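Local coordinates for protein CytC3 (PDB 3GJA) that probably halogenates an unactivated carbon of its substrate, as a nonheme iron halogenase of the phytanoyl-CoA dioxygenase family with a cupin-type beta barrel, at residues G27-F32 / V87-S92. Sequence-based numbering, arbitrary orientation.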
ATOM      1  N   GLY A  27      -4.469  10.313  -9.048  1.00 38.58           N
ATOM      2  CA  GLY A  27      -3.045  10.544  -9.082  1.00 38.18           C
ATOM      3  C   GLY A  27      -2.696  11.168 -10.413  1.00 39.67           C
ATOM      4  O   GLY A  27      -3.523  11.186 -11.329  1.00 39.18           O
ATOM      5  N   PRO A  28      -1.473  11.686 -10.554  1.00 39.90           N
ATOM      6  CA  PRO A  28      -0.468  11.677  -9.484  1.00 39.87           C
ATOM      7  C   PRO A  28      -0.678  12.698  -8.359  1.00 40.23           C
ATOM      8  O   PRO A  28      -1.280  13.751  -8.562  1.00 41.89           O
ATOM      9  CB  PRO A  28       0.833  11.932 -10.240  1.00 40.02           C
ATOM     10  CG  PRO A  28       0.393  12.805 -11.375  1.00 40.84           C
ATOM     11  CD  PRO A  28      -0.885  12.139 -11.828  1.00 39.16           C
ATOM     12  N   VAL A  29      -0.188  12.362  -7.169  1.00 39.43           N
ATOM     13  CA  VAL A  29      -0.248  13.255  -6.011  1.00 39.36           C
ATOM     14  C   VAL A  29       1.174  13.260  -5.458  1.00 39.38           C
ATOM     15  O   VAL A  29       1.802  12.203  -5.326  1.00 38.87           O
ATOM     16  CB  VAL A  29      -1.224  12.767  -4.909  1.00 38.61           C
ATOM     17  CG1 VAL A  29      -2.659  12.858  -5.403  1.00 38.80           C
ATOM     18  CG2 VAL A  29      -0.887  11.350  -4.496  1.00 39.11           C
ATOM     19  N   LYS A  30       1.680  14.447  -5.151  1.00 38.24           N
ATOM     20  CA  LYS A  30       3.036  14.582  -4.658  1.00 38.95           C
ATOM     21  C   LYS A  30       3.198  14.271  -3.185  1.00 38.42           C
ATOM     22  O   LYS A  30       2.531  14.854  -2.334  1.00 38.26           O
ATOM     23  CB  LYS A  30       3.564  15.987  -4.946  1.00 39.80           C
ATOM     24  CG  LYS A  30       5.026  16.177  -4.560  1.00 42.48           C
ATOM     25  CD  LYS A  30       5.635  17.399  -5.229  1.00 43.21           C
ATOM     26  CE  LYS A  30       4.939  18.681  -4.818  1.00 46.71           C
ATOM     27  NZ  LYS A  30       5.501  19.857  -5.552  1.00 50.41           N
ATOM     28  N   ILE A  31       4.095  13.341  -2.894  1.00 38.26           N
ATOM     29  CA  ILE A  31       4.381  12.958  -1.523  1.00 38.80           C
ATOM     30  C   ILE A  31       5.690  13.640  -1.138  1.00 39.61           C
ATOM     31  O   ILE A  31       5.819  14.195  -0.054  1.00 41.24           O
ATOM     32  CB  ILE A  31       4.544  11.430  -1.395  1.00 38.75           C
ATOM     33  CG1 ILE A  31       3.287  10.727  -1.935  1.00 37.61           C
ATOM     34  CG2 ILE A  31       4.838  11.057   0.052  1.00 37.88           C
ATOM     35  CD1 ILE A  31       1.987  11.148  -1.278  1.00 35.90           C
ATOM     36  N   PHE A  32       6.653  13.598  -2.055  1.00 40.15           N
ATOM     37  CA  PHE A  32       7.969  14.204  -1.862  1.00 39.84           C
ATOM     38  C   PHE A  32       8.448  14.791  -3.183  1.00 39.42           C
ATOM     39  O   PHE A  32       7.981  14.388  -4.248  1.00 39.26           O
ATOM     40  CB  PHE A  32       8.996  13.150  -1.446  1.00 39.59           C
ATOM     41  CG  PHE A  32       8.854  12.670  -0.041  1.00 41.94           C
ATOM     42  CD1 PHE A  32       9.020  13.546   1.029  1.00 41.61           C
ATOM     43  CD2 PHE A  32       8.604  11.327   0.222  1.00 41.28           C
ATOM     44  CE1 PHE A  32       8.940  13.090   2.339  1.00 40.74           C
ATOM     45  CE2 PHE A  32       8.523  10.862   1.531  1.00 41.86           C
ATOM     46  CZ  PHE A  32       8.692  11.747   2.592  1.00 40.69           C
ATOM     47  N   VAL A  87      -1.518  10.269   4.553  1.00 37.80           N
ATOM     48  CA  VAL A  87      -2.588  10.112   5.532  1.00 38.34           C
ATOM     49  C   VAL A  87      -3.753  11.097   5.409  1.00 39.12           C
ATOM     50  O   VAL A  87      -4.912  10.694   5.493  1.00 38.52           O
ATOM     51  CB  VAL A  87      -2.010  10.167   6.961  1.00 39.77           C
ATOM     52  CG1 VAL A  87      -3.133  10.202   7.983  1.00 40.50           C
ATOM     53  CG2 VAL A  87      -1.124   8.953   7.195  1.00 38.31           C
ATOM     54  N   ASP A  88      -3.473  12.380   5.219  1.00 39.25           N
ATOM     55  CA  ASP A  88      -4.573  13.330   5.084  1.00 41.43           C
ATOM     56  C   ASP A  88      -5.411  13.007   3.849  1.00 41.47           C
ATOM     57  O   ASP A  88      -6.632  13.169   3.857  1.00 41.06           O
ATOM     58  CB  ASP A  88      -4.069  14.774   4.971  1.00 43.92           C
ATOM     59  CG  ASP A  88      -3.412  15.274   6.244  1.00 44.16           C
ATOM     60  OD1 ASP A  88      -3.633  14.670   7.314  1.00 42.89           O
ATOM     61  OD2 ASP A  88      -2.681  16.286   6.164  1.00 45.39           O
ATOM     62  N   ARG A  89      -4.757  12.557   2.782  1.00 42.34           N
ATOM     63  CA  ARG A  89      -5.480  12.238   1.557  1.00 41.90           C
ATOM     64  C   ARG A  89      -6.283  10.951   1.683  1.00 41.02           C
ATOM     65  O   ARG A  89      -7.442  10.905   1.275  1.00 40.95           O
ATOM     66  CB  ARG A  89      -4.519  12.181   0.363  1.00 42.92           C
ATOM     67  CG  ARG A  89      -4.136  13.575  -0.137  1.00 45.96           C
ATOM     68  CD  ARG A  89      -3.327  13.560  -1.421  1.00 44.71           C
ATOM     69  NE  ARG A  89      -1.929  13.860  -1.164  1.00 49.64           N
ATOM     70  CZ  ARG A  89      -1.259  14.879  -1.696  1.00 46.51           C
ATOM     71  NH1 ARG A  89      -1.850  15.715  -2.532  1.00 46.51           N
ATOM     72  NH2 ARG A  89       0.009  15.061  -1.380  1.00 48.24           N
ATOM     73  N   VAL A  90      -5.687   9.913   2.258  1.00 40.00           N
ATOM     74  CA  VAL A  90      -6.413   8.663   2.427  1.00 39.52           C
ATOM     75  C   VAL A  90      -7.590   8.918   3.370  1.00 41.13           C
ATOM     76  O   VAL A  90      -8.705   8.447   3.134  1.00 40.34           O
ATOM     77  CB  VAL A  90      -5.519   7.563   3.033  1.00 38.50           C
ATOM     78  CG1 VAL A  90      -6.351   6.319   3.325  1.00 34.26           C
ATOM     79  CG2 VAL A  90      -4.391   7.225   2.073  1.00 36.45           C
ATOM     80  N   GLY A  91      -7.322   9.681   4.429  1.00 42.54           N
ATOM     81  CA  GLY A  91      -8.341  10.008   5.413  1.00 41.74           C
ATOM     82  C   GLY A  91      -9.552  10.702   4.823  1.00 43.02           C
ATOM     83  O   GLY A  91     -10.664  10.521   5.306  1.00 41.07           O
ATOM     84  N   SER A  92      -9.341  11.509   3.788  1.00 43.11           N
ATOM     85  CA  SER A  92     -10.442  12.201   3.133  1.00 44.24           C
ATOM     86  C   SER A  92     -11.327  11.189   2.406  1.00 45.58           C
ATOM     87  O   SER A  92     -12.472  11.487   2.063  1.00 46.81           O
ATOM     88  CB  SER A  92      -9.910  13.195   2.103  1.00 43.75           C
ATOM     89  OG  SER A  92      -8.897  14.010   2.649  1.00 49.08           O
TER
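Val29, near the end of an edge strand, and Arg89, on a helix, face each other with their CA atoms 9.3 Å apart, a gap wide enough that the long arginine does nearly all the reaching. Its chain leaves the helix with CG anti to the carbonyl carbon (chi1 -78°) and bends at chi3, which lays the guanidinium flat over the valine. Val29 CB sits over one face of that group, 3.8 Å from Arg89 NH1 and offset toward the rim, while Val29 CG1 lies 4.1 Å from Arg89 CD. A beta-branched residue suits this buried place, since it gives the planar cation a nonpolar surface to lie on. Arg89 NH2 comes within 2.7 Å of Lys30 O, but the angle is poor for a hydrogen bond; the closeness is probably still electrostatically favourable. Ile31 CD1 approaches Arg89 NH2 more loosely, at 4.4 Å. Arg89 NE is held from its own helix by the carbonyl of Glu85, which helps fix the turn of the group. Lys30 points its CB away from the helix, and its amine pairs instead with Glu33, as fits an exposed position. The contact thus packs helix 84-94 against strand 25-30, an outermost strand of the antiparallel sheet in this cupin-clan beta barrel; next to it runs strand 230-235, whose Ala231 hydrogen-bonds to the backbone of Val29 and whose Ile233 touches Arg89.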